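Local structure of OTU domain-containing protein wMelOTU (Wolbachia pipientis wMel, 6W9O) at residues P88-V96 / R106-T114; K138-N146 / Y176-K187. The protein is an OTU-family deubiquitinase, a cysteine protease that probably cleaves ubiquitin from modified proteins as a bacterial effector. All blocks are in the same frame, centred on the assembly; numbering follows the deposited sequence.

Contact 1 (P88-V96 / R106-T114); sequences PKWFTNAIV and RSETVDNYT
F91 and Y113 meet edge to face where two helices of the OTU domain, 89-95 and 106-114, pack almost perpendicular. Their axes cross at 88° with a closest approach of 10.2 Å. The ring centroids lie 4.9 Å apart, and F91 CZ sits 3.5 Å above the plane of the Y113 ring, over its centre. From the backbone outward, Y113 CB takes the I95 methyl CD1 at 4.0 Å; all six ring atoms, CG to CZ, lie within 4.0 Å of F91 CZ, and CD2 also nears I95 CD1; the terminal OH hydrogen-bonds to E129 of helix 126-137. With CG opposite the backbone N in both residues, each ring reaches off its helix into the gap between them, and I132 of helix 126-137 touches both rings. Next to the aromatic pair, T92 CG2 abuts V110 CG2 at 3.7 Å. T109 CG2 is shared by I95 and V96, 3.9 Å from I95 CD1 and from V96 CG2 and nearer still to the I95 carbonyl O, while T109 OG1 is turned to H105 O. At the solvent-exposed end of the contact R106 bends at chi2 and chi3 until V96 CB lies over one face of its guanidinium. The side chain is poorly ordered, but as modelled R106 NH1 gives N93 OD1 a 3.2 Å hydrogen bond in both the amide and guanidinium planes, with an N-H...O angle of 173°.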
loop_
_atom_site.group_PDB
_atom_site.type_symbol
_atom_site.label_atom_id
_atom_site.label_comp_id
_atom_site.label_asym_id
_atom_site.label_seq_id
_atom_site.Cartn_x
_atom_site.Cartn_y
_atom_site.Cartn_z
ATOM N N PRO A 88 -8.746 -7.350 -15.152
ATOM C CA PRO A 88 -7.860 -8.243 -15.912
ATOM C C PRO A 88 -7.555 -9.520 -15.133
ATOM O O PRO A 88 -7.789 -9.642 -13.931
ATOM C CB PRO A 88 -6.597 -7.414 -16.073
ATOM C CG PRO A 88 -6.600 -6.463 -14.913
ATOM C CD PRO A 88 -8.074 -6.118 -14.706
ATOM N N LYS A 89 -6.997 -10.476 -15.876
ATOM C CA LYS A 89 -6.882 -11.854 -15.402
ATOM C C LYS A 89 -5.947 -11.983 -14.212
ATOM O O LYS A 89 -6.116 -12.920 -13.420
ATOM C CB LYS A 89 -6.460 -12.768 -16.558
ATOM C CG LYS A 89 -7.600 -13.003 -17.518
ATOM C CD LYS A 89 -7.127 -13.664 -18.795
ATOM C CE LYS A 89 -8.301 -13.949 -19.744
ATOM N NZ LYS A 89 -7.955 -14.824 -20.915
ATOM N N TRP A 90 -4.954 -11.114 -14.063
ATOM C CA TRP A 90 -4.092 -11.241 -12.880
ATOM C C TRP A 90 -4.931 -11.248 -11.611
ATOM O O TRP A 90 -4.660 -11.997 -10.656
ATOM C CB TRP A 90 -3.009 -10.150 -12.820
ATOM C CG TRP A 90 -3.461 -8.790 -12.367
ATOM C CD1 TRP A 90 -3.733 -7.704 -13.176
ATOM C CD2 TRP A 90 -3.653 -8.356 -11.029
ATOM N NE1 TRP A 90 -4.132 -6.660 -12.413
ATOM C CE2 TRP A 90 -4.097 -7.015 -11.081
ATOM C CE3 TRP A 90 -3.560 -8.991 -9.781
ATOM C CZ2 TRP A 90 -4.386 -6.265 -9.918
ATOM C CZ3 TRP A 90 -3.868 -8.272 -8.632
ATOM C CH2 TRP A 90 -4.262 -6.901 -8.693
ATOM N N PHE A 91 -5.987 -10.446 -11.592
ATOM C CA PHE A 91 -6.743 -10.228 -10.374
ATOM C C PHE A 91 -7.611 -11.421 -10.087
ATOM O O PHE A 91 -7.591 -11.936 -8.961
ATOM C CB PHE A 91 -7.599 -8.946 -10.533
ATOM C CG PHE A 91 -8.565 -8.741 -9.405
ATOM C CD1 PHE A 91 -9.910 -9.080 -9.527
ATOM C CD2 PHE A 91 -8.077 -8.252 -8.219
ATOM C CE1 PHE A 91 -10.786 -8.889 -8.429
ATOM C CE2 PHE A 91 -8.944 -8.037 -7.103
ATOM C CZ PHE A 91 -10.267 -8.367 -7.225
ATOM N N THR A 92 -8.385 -11.868 -11.071
ATOM C CA THR A 92 -9.205 -13.051 -10.840
ATOM C C THR A 92 -8.332 -14.259 -10.553
ATOM O O THR A 92 -8.700 -15.103 -9.721
ATOM C CB THR A 92 -10.149 -13.271 -12.021
ATOM O OG1 THR A 92 -9.425 -13.280 -13.273
ATOM C CG2 THR A 92 -11.164 -12.156 -12.092
ATOM N N ASN A 93 -7.153 -14.337 -11.180
ATOM C CA ASN A 93 -6.233 -15.448 -10.900
ATOM C C ASN A 93 -5.762 -15.400 -9.444
ATOM O O ASN A 93 -5.519 -16.437 -8.820
ATOM C CB ASN A 93 -4.981 -15.366 -11.789
ATOM C CG ASN A 93 -5.228 -15.735 -13.276
ATOM O OD1 ASN A 93 -6.258 -16.275 -13.647
ATOM N ND2 ASN A 93 -4.252 -15.409 -14.123
ATOM N N ALA A 94 -5.593 -14.216 -8.893
ATOM C CA ALA A 94 -4.965 -14.092 -7.579
ATOM C C ALA A 94 -5.949 -14.437 -6.485
ATOM O O ALA A 94 -5.549 -14.938 -5.423
ATOM C CB ALA A 94 -4.504 -12.642 -7.329
ATOM N N ILE A 95 -7.231 -14.141 -6.697
ATOM C CA ILE A 95 -8.174 -14.294 -5.603
ATOM C C ILE A 95 -8.994 -15.568 -5.717
ATOM O O ILE A 95 -9.760 -15.865 -4.790
ATOM C CB ILE A 95 -9.112 -13.086 -5.432
ATOM C CG1 ILE A 95 -10.031 -12.968 -6.660
ATOM C CG2 ILE A 95 -8.310 -11.790 -5.101
ATOM C CD1 ILE A 95 -11.191 -12.018 -6.455
ATOM N N VAL A 96 -8.902 -16.288 -6.833
ATOM C CA VAL A 96 -9.586 -17.581 -6.993
ATOM C C VAL A 96 -8.569 -18.661 -6.674
ATOM O O VAL A 96 -7.841 -18.554 -5.679
ATOM C CB VAL A 96 -10.156 -17.802 -8.411
ATOM C CG1 VAL A 96 -10.839 -19.148 -8.470
ATOM C CG2 VAL A 96 -11.138 -16.694 -8.812
ATOM N N ARG A 106 -15.497 -18.083 -10.841
ATOM C CA ARG A 106 -14.813 -16.764 -10.884
ATOM C C ARG A 106 -15.798 -15.618 -10.622
ATOM O O ARG A 106 -15.437 -14.697 -9.870
ATOM C CB ARG A 106 -14.100 -16.592 -12.228
ATOM C CG ARG A 106 -13.435 -17.865 -12.730
ATOM C CD ARG A 106 -12.071 -17.616 -13.343
ATOM N NE ARG A 106 -11.040 -18.484 -12.791
ATOM C CZ ARG A 106 -9.740 -18.206 -12.811
ATOM N NH1 ARG A 106 -9.316 -17.082 -13.360
ATOM N NH2 ARG A 106 -8.874 -19.051 -12.284
ATOM N N SER A 107 -17.004 -15.689 -11.187
ATOM C CA SER A 107 -17.955 -14.590 -11.069
ATOM C C SER A 107 -18.428 -14.422 -9.630
ATOM O O SER A 107 -18.600 -13.294 -9.153
ATOM C CB SER A 107 -19.147 -14.840 -12.000
ATOM O OG SER A 107 -19.709 -13.616 -12.451
ATOM N N GLU A 108 -18.656 -15.533 -8.927
ATOM C CA GLU A 108 -19.085 -15.439 -7.533
ATOM C C GLU A 108 -17.936 -15.001 -6.645
ATOM O O GLU A 108 -18.145 -14.293 -5.652
ATOM C CB GLU A 108 -19.630 -16.781 -7.046
ATOM N N THR A 109 -16.720 -15.445 -6.964
ATOM C CA THR A 109 -15.573 -15.024 -6.174
ATOM C C THR A 109 -15.356 -13.520 -6.295
ATOM O O THR A 109 -15.072 -12.845 -5.299
ATOM C CB THR A 109 -14.323 -15.802 -6.581
ATOM O OG1 THR A 109 -14.537 -17.197 -6.306
ATOM C CG2 THR A 109 -13.109 -15.297 -5.805
ATOM N N VAL A 110 -15.515 -12.978 -7.503
ATOM C CA VAL A 110 -15.389 -11.533 -7.665
ATOM C C VAL A 110 -16.514 -10.809 -6.941
ATOM O O VAL A 110 -16.313 -9.756 -6.335
ATOM C CB VAL A 110 -15.356 -11.192 -9.166
ATOM C CG1 VAL A 110 -15.520 -9.695 -9.377
ATOM C CG2 VAL A 110 -14.040 -11.689 -9.774
ATOM N N ASP A 111 -17.723 -11.326 -7.022
ATOM C CA ASP A 111 -18.811 -10.672 -6.303
ATOM C C ASP A 111 -18.601 -10.717 -4.794
ATOM O O ASP A 111 -18.848 -9.718 -4.112
ATOM C CB ASP A 111 -20.157 -11.255 -6.706
ATOM C CG ASP A 111 -20.503 -10.915 -8.126
ATOM O OD1 ASP A 111 -21.067 -11.789 -8.808
ATOM O OD2 ASP A 111 -20.171 -9.788 -8.573
ATOM N N ASN A 112 -18.136 -11.849 -4.256
ATOM C CA ASN A 112 -17.816 -11.892 -2.832
ATOM C C ASN A 112 -16.770 -10.847 -2.469
ATOM O O ASN A 112 -16.892 -10.170 -1.439
ATOM C CB ASN A 112 -17.307 -13.267 -2.436
ATOM C CG ASN A 112 -18.368 -14.313 -2.528
ATOM O OD1 ASN A 112 -18.071 -15.507 -2.499
ATOM N ND2 ASN A 112 -19.617 -13.880 -2.633
ATOM N N TYR A 113 -15.736 -10.698 -3.311
ATOM C CA TYR A 113 -14.701 -9.684 -3.075
ATOM C C TYR A 113 -15.300 -8.290 -2.998
ATOM O O TYR A 113 -14.911 -7.497 -2.132
ATOM C CB TYR A 113 -13.666 -9.727 -4.218
ATOM C CG TYR A 113 -12.535 -8.712 -4.076
ATOM C CD1 TYR A 113 -12.671 -7.389 -4.520
ATOM C CD2 TYR A 113 -11.330 -9.072 -3.469
ATOM C CE1 TYR A 113 -11.635 -6.471 -4.369
ATOM C CE2 TYR A 113 -10.292 -8.152 -3.315
ATOM C CZ TYR A 113 -10.448 -6.854 -3.787
ATOM O OH TYR A 113 -9.409 -5.926 -3.644
ATOM N N THR A 114 -16.226 -7.949 -3.914
ATOM C CA THR A 114 -16.735 -6.574 -3.925
ATOM C C THR A 114 -17.447 -6.248 -2.610
ATOM O O THR A 114 -17.458 -5.088 -2.183
ATOM C CB THR A 114 -17.646 -6.321 -5.140
ATOM O OG1 THR A 114 -18.826 -7.119 -5.023
ATOM C CG2 THR A 114 -16.952 -6.724 -6.430
#

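Contact 2 (K138-N146 / Y176-K187); sequences KVKLHVIEN and YDDSSTVHIINK
L141 CD1 lodges between two methyls of the neighbouring strand, V182 CG2 at 3.9 Å and I184 CD1 at 4.0 Å. This close fit lies on one face of the central sheet of the OTU fold, where strands 140-146 and 181-187 run parallel, their axes inclined by 20°. Seven backbone hydrogen bonds, from K140 N to S180 O through N146 N to N186 O, fix the register. On the same face V143 and I184 lie side by side, and V143 CG1 presses on N186 CB at 3.8 Å. I184, its CG1 between the backbone N and the carbonyl carbon (chi1 69°), touches F54 and S57 of helix 53-66.

On the reverse face aliphatic and flat groups mix: T181 CG2 rests against H142 CB at 3.8 Å, and the H142 and H183 rings meet rim to rim with planes at 89°. Y176 reaches in obliquely from the loop before strand 181-187, its OH 3.1 Å from H142 CE1. At the strand entrance K140 NZ forms a salt bridge with D178 OD1, though the modelled separation is too short to be trusted in detail.

The ND1 atoms of H142 and H183 are 2.8 Å apart and hydrogen-bonded, so one must carry the proton and the other accept it. Because H142 NE2 is also hydrogen-bonded to H157 ND1, the protonation of the three imidazoles is probably coupled.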
loop_
_atom_site.group_PDB
_atom_site.type_symbol
_atom_site.label_atom_id
_atom_site.label_comp_id
_atom_site.label_asym_id
_atom_site.label_seq_id
_atom_site.Cartn_x
_atom_site.Cartn_y
_atom_site.Cartn_z
ATOM N N LYS A 138 -0.998 5.950 -9.968
ATOM C CA LYS A 138 0.214 6.140 -10.787
ATOM C C LYS A 138 1.438 6.274 -9.890
ATOM O O LYS A 138 2.280 7.159 -10.051
ATOM C CB LYS A 138 0.057 7.321 -11.781
ATOM C CG LYS A 138 -1.253 7.230 -12.574
ATOM C CD LYS A 138 -1.071 7.601 -14.045
ATOM C CE LYS A 138 -2.446 7.877 -14.649
ATOM N NZ LYS A 138 -3.054 6.660 -15.270
ATOM N N VAL A 139 1.441 5.410 -8.898
ATOM C CA VAL A 139 2.618 5.236 -7.987
ATOM C C VAL A 139 3.199 3.794 -7.847
ATOM O O VAL A 139 2.697 2.680 -8.330
ATOM C CB VAL A 139 2.284 5.764 -6.578
ATOM C CG1 VAL A 139 1.947 7.246 -6.586
ATOM C CG2 VAL A 139 1.171 4.953 -5.934
ATOM N N LYS A 140 4.452 3.803 -7.432
ATOM C CA LYS A 140 5.081 2.499 -7.121
ATOM C C LYS A 140 5.014 2.351 -5.619
ATOM O O LYS A 140 5.170 3.332 -4.897
ATOM C CB LYS A 140 6.554 2.497 -7.522
ATOM C CG LYS A 140 6.766 2.608 -9.001
ATOM C CD LYS A 140 8.124 3.245 -9.299
ATOM C CE LYS A 140 7.930 4.775 -9.354
ATOM N NZ LYS A 140 9.082 5.546 -9.932
ATOM N N LEU A 141 4.775 1.128 -5.124
ATOM C CA LEU A 141 4.658 0.894 -3.690
ATOM C C LEU A 141 5.895 0.114 -3.230
ATOM O O LEU A 141 6.137 -1.025 -3.689
ATOM C CB LEU A 141 3.415 0.051 -3.438
ATOM C CG LEU A 141 3.313 -0.511 -2.035
ATOM C CD1 LEU A 141 3.285 0.562 -0.952
ATOM C CD2 LEU A 141 1.989 -1.343 -1.930
ATOM N N HIS A 142 6.671 0.688 -2.319
ATOM C CA HIS A 142 7.836 0.051 -1.721
ATOM C C HIS A 142 7.426 -0.488 -0.360
ATOM O O HIS A 142 6.866 0.247 0.475
ATOM C CB HIS A 142 8.897 1.145 -1.520
ATOM C CG HIS A 142 10.081 0.723 -0.703
ATOM N ND1 HIS A 142 10.654 1.594 0.207
ATOM C CD2 HIS A 142 10.748 -0.461 -0.592
ATOM C CE1 HIS A 142 11.685 0.982 0.783
ATOM N NE2 HIS A 142 11.741 -0.274 0.335
ATOM N N VAL A 143 7.616 -1.801 -0.159
ATOM C CA VAL A 143 7.328 -2.448 1.119
ATOM C C VAL A 143 8.652 -2.908 1.691
ATOM O O VAL A 143 9.406 -3.622 1.008
ATOM C CB VAL A 143 6.370 -3.637 0.941
ATOM C CG1 VAL A 143 6.023 -4.173 2.340
ATOM C CG2 VAL A 143 5.100 -3.236 0.177
ATOM N N ILE A 144 8.943 -2.527 2.930
ATOM C CA ILE A 144 10.084 -3.098 3.649
ATOM C C ILE A 144 9.533 -4.255 4.474
ATOM O O ILE A 144 8.681 -4.019 5.341
ATOM C CB ILE A 144 10.714 -2.056 4.575
ATOM C CG1 ILE A 144 11.220 -0.848 3.766
ATOM C CG2 ILE A 144 11.908 -2.685 5.274
ATOM C CD1 ILE A 144 11.947 0.258 4.647
ATOM N N GLU A 145 9.958 -5.483 4.164
ATOM C CA GLU A 145 9.455 -6.673 4.856
ATOM C C GLU A 145 10.531 -7.165 5.786
ATOM O O GLU A 145 11.663 -7.393 5.361
ATOM C CB GLU A 145 9.202 -7.786 3.844
ATOM C CG GLU A 145 8.115 -7.533 2.872
ATOM C CD GLU A 145 7.674 -8.806 2.131
ATOM O OE1 GLU A 145 8.040 -9.917 2.567
ATOM O OE2 GLU A 145 6.923 -8.677 1.129
ATOM N N ASN A 146 10.183 -7.405 7.034
ATOM C CA ASN A 146 11.105 -8.140 7.890
ATOM C C ASN A 146 10.984 -9.636 7.630
ATOM O O ASN A 146 9.906 -10.137 7.298
ATOM C CB ASN A 146 10.877 -7.769 9.348
ATOM C CG ASN A 146 11.336 -6.361 9.621
ATOM O OD1 ASN A 146 10.584 -5.396 9.432
ATOM N ND2 ASN A 146 12.601 -6.221 9.996
ATOM N N TYR A 176 14.565 6.682 -2.801
ATOM C CA TYR A 176 13.957 7.432 -1.712
ATOM C C TYR A 176 13.806 8.917 -2.028
ATOM O O TYR A 176 13.343 9.674 -1.157
ATOM C CB TYR A 176 14.809 7.241 -0.454
ATOM C CG TYR A 176 14.698 5.843 0.166
ATOM C CD1 TYR A 176 13.606 5.525 0.951
ATOM C CD2 TYR A 176 15.686 4.905 -0.014
ATOM C CE1 TYR A 176 13.474 4.285 1.560
ATOM C CE2 TYR A 176 15.572 3.628 0.593
ATOM C CZ TYR A 176 14.465 3.383 1.377
ATOM O OH TYR A 176 14.331 2.115 1.995
ATOM N N ASP A 177 14.171 9.344 -3.240
ATOM C CA ASP A 177 13.959 10.722 -3.682
ATOM C C ASP A 177 12.899 10.816 -4.761
ATOM O O ASP A 177 12.761 11.861 -5.386
ATOM C CB ASP A 177 15.270 11.308 -4.200
ATOM C CG ASP A 177 16.323 11.371 -3.111
ATOM O OD1 ASP A 177 16.066 12.023 -2.067
ATOM O OD2 ASP A 177 17.374 10.724 -3.234
ATOM N N ASP A 178 12.160 9.765 -5.013
ATOM C CA ASP A 178 11.148 9.729 -6.060
ATOM C C ASP A 178 9.777 10.002 -5.458
ATOM O O ASP A 178 9.249 9.180 -4.688
ATOM C CB ASP A 178 11.143 8.321 -6.658
ATOM C CG ASP A 178 10.041 8.126 -7.696
ATOM O OD1 ASP A 178 9.679 6.961 -7.969
ATOM O OD2 ASP A 178 9.556 9.134 -8.284
ATOM N N SER A 179 9.156 11.119 -5.862
ATOM C CA SER A 179 7.851 11.435 -5.311
ATOM C C SER A 179 6.760 10.478 -5.773
ATOM O O SER A 179 5.661 10.503 -5.208
ATOM C CB SER A 179 7.472 12.886 -5.714
ATOM O OG SER A 179 7.296 13.007 -7.103
ATOM N N SER A 180 7.020 9.647 -6.784
ATOM C CA SER A 180 6.018 8.690 -7.226
ATOM C C SER A 180 6.204 7.315 -6.605
ATOM O O SER A 180 5.540 6.378 -7.036
ATOM C CB SER A 180 6.041 8.562 -8.733
ATOM O OG SER A 180 5.646 9.796 -9.334
ATOM N N THR A 181 7.080 7.173 -5.611
ATOM C CA THR A 181 7.136 5.920 -4.839
ATOM C C THR A 181 6.535 6.218 -3.471
ATOM O O THR A 181 6.947 7.183 -2.813
ATOM C CB THR A 181 8.589 5.481 -4.658
ATOM O OG1 THR A 181 9.149 5.118 -5.929
ATOM C CG2 THR A 181 8.698 4.230 -3.759
ATOM N N VAL A 182 5.593 5.365 -3.012
ATOM C CA VAL A 182 5.091 5.438 -1.654
ATOM C C VAL A 182 5.735 4.296 -0.865
ATOM O O VAL A 182 6.236 3.310 -1.436
ATOM C CB VAL A 182 3.556 5.382 -1.599
ATOM C CG1 VAL A 182 2.969 6.658 -2.287
ATOM C CG2 VAL A 182 3.054 4.191 -2.314
ATOM N N HIS A 183 5.794 4.440 0.467
ATOM C CA HIS A 183 6.617 3.547 1.298
ATOM C C HIS A 183 5.857 3.084 2.523
ATOM O O HIS A 183 5.310 3.904 3.257
ATOM C CB HIS A 183 7.882 4.292 1.823
ATOM C CG HIS A 183 8.712 4.889 0.732
ATOM N ND1 HIS A 183 9.764 4.216 0.144
ATOM C CD2 HIS A 183 8.677 6.129 0.175
ATOM C CE1 HIS A 183 10.315 5.013 -0.776
ATOM N NE2 HIS A 183 9.682 6.180 -0.760
ATOM N N ILE A 184 5.886 1.760 2.767
ATOM C CA ILE A 184 5.282 1.214 3.979
ATOM C C ILE A 184 6.194 0.134 4.515
ATOM O O ILE A 184 7.052 -0.403 3.803
ATOM C CB ILE A 184 3.848 0.675 3.754
ATOM C CG1 ILE A 184 3.920 -0.590 2.883
ATOM C CG2 ILE A 184 2.942 1.749 3.119
ATOM C CD1 ILE A 184 2.501 -1.153 2.604
ATOM N N ILE A 185 6.036 -0.151 5.793
ATOM C CA ILE A 185 6.873 -1.163 6.450
ATOM C C ILE A 185 5.988 -2.267 6.998
ATOM O O ILE A 185 4.890 -2.003 7.503
ATOM C CB ILE A 185 7.823 -0.528 7.486
ATOM C CG1 ILE A 185 8.784 -1.549 8.118
ATOM C CG2 ILE A 185 7.083 0.260 8.526
ATOM C CD1 ILE A 185 10.111 -0.822 8.647
ATOM N N ASN A 186 6.426 -3.505 6.798
ATOM C CA ASN A 186 5.642 -4.725 7.119
ATOM C C ASN A 186 6.406 -5.503 8.185
ATOM O O ASN A 186 7.348 -6.244 7.878
ATOM C CB ASN A 186 5.498 -5.506 5.815
ATOM C CG ASN A 186 4.762 -6.837 5.948
ATOM O OD1 ASN A 186 5.042 -7.771 5.177
ATOM N ND2 ASN A 186 3.858 -6.949 6.911
ATOM N N LYS A 187 6.004 -5.368 9.452
ATOM C CA LYS A 187 6.747 -6.090 10.486
ATOM C C LYS A 187 6.524 -7.602 10.456
ATOM O O LYS A 187 7.395 -8.363 10.863
ATOM C CB LYS A 187 6.456 -5.524 11.865
ATOM C CG LYS A 187 5.016 -5.670 12.272
ATOM C CD LYS A 187 4.888 -5.352 13.781
ATOM C CE LYS A 187 3.455 -5.097 14.175
ATOM N NZ LYS A 187 3.407 -4.121 15.332
HETATM O O HOH W 1 2.455 9.898 -9.522
HETATM O O HOH W 2 4.126 -7.395 2.340
HETATM O O HOH W 3 7.298 -9.153 7.204
#

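In the fold
After strand 42-44 at one margin of the sheet comes helix 53-66, which lies against one face of contact 2, while helix 72-84 runs on toward contact 1. Contact 1 then closes a short loop, partly disordered at 97-103, between helices 89-95 and 105-116. Helix 126-137 follows. It packs against the aromatic residues of contact 1 and leads directly into strand 140-146, so it joins the two regions. Contact 2 closes a longer excursion through strands 155-161 and 164-167 and brings strand 181-188 back beside 140-146. The contacts are in series, neither crossing nor enclosing the other: their centres are 26 Å apart, their nearest atoms about 11 Å.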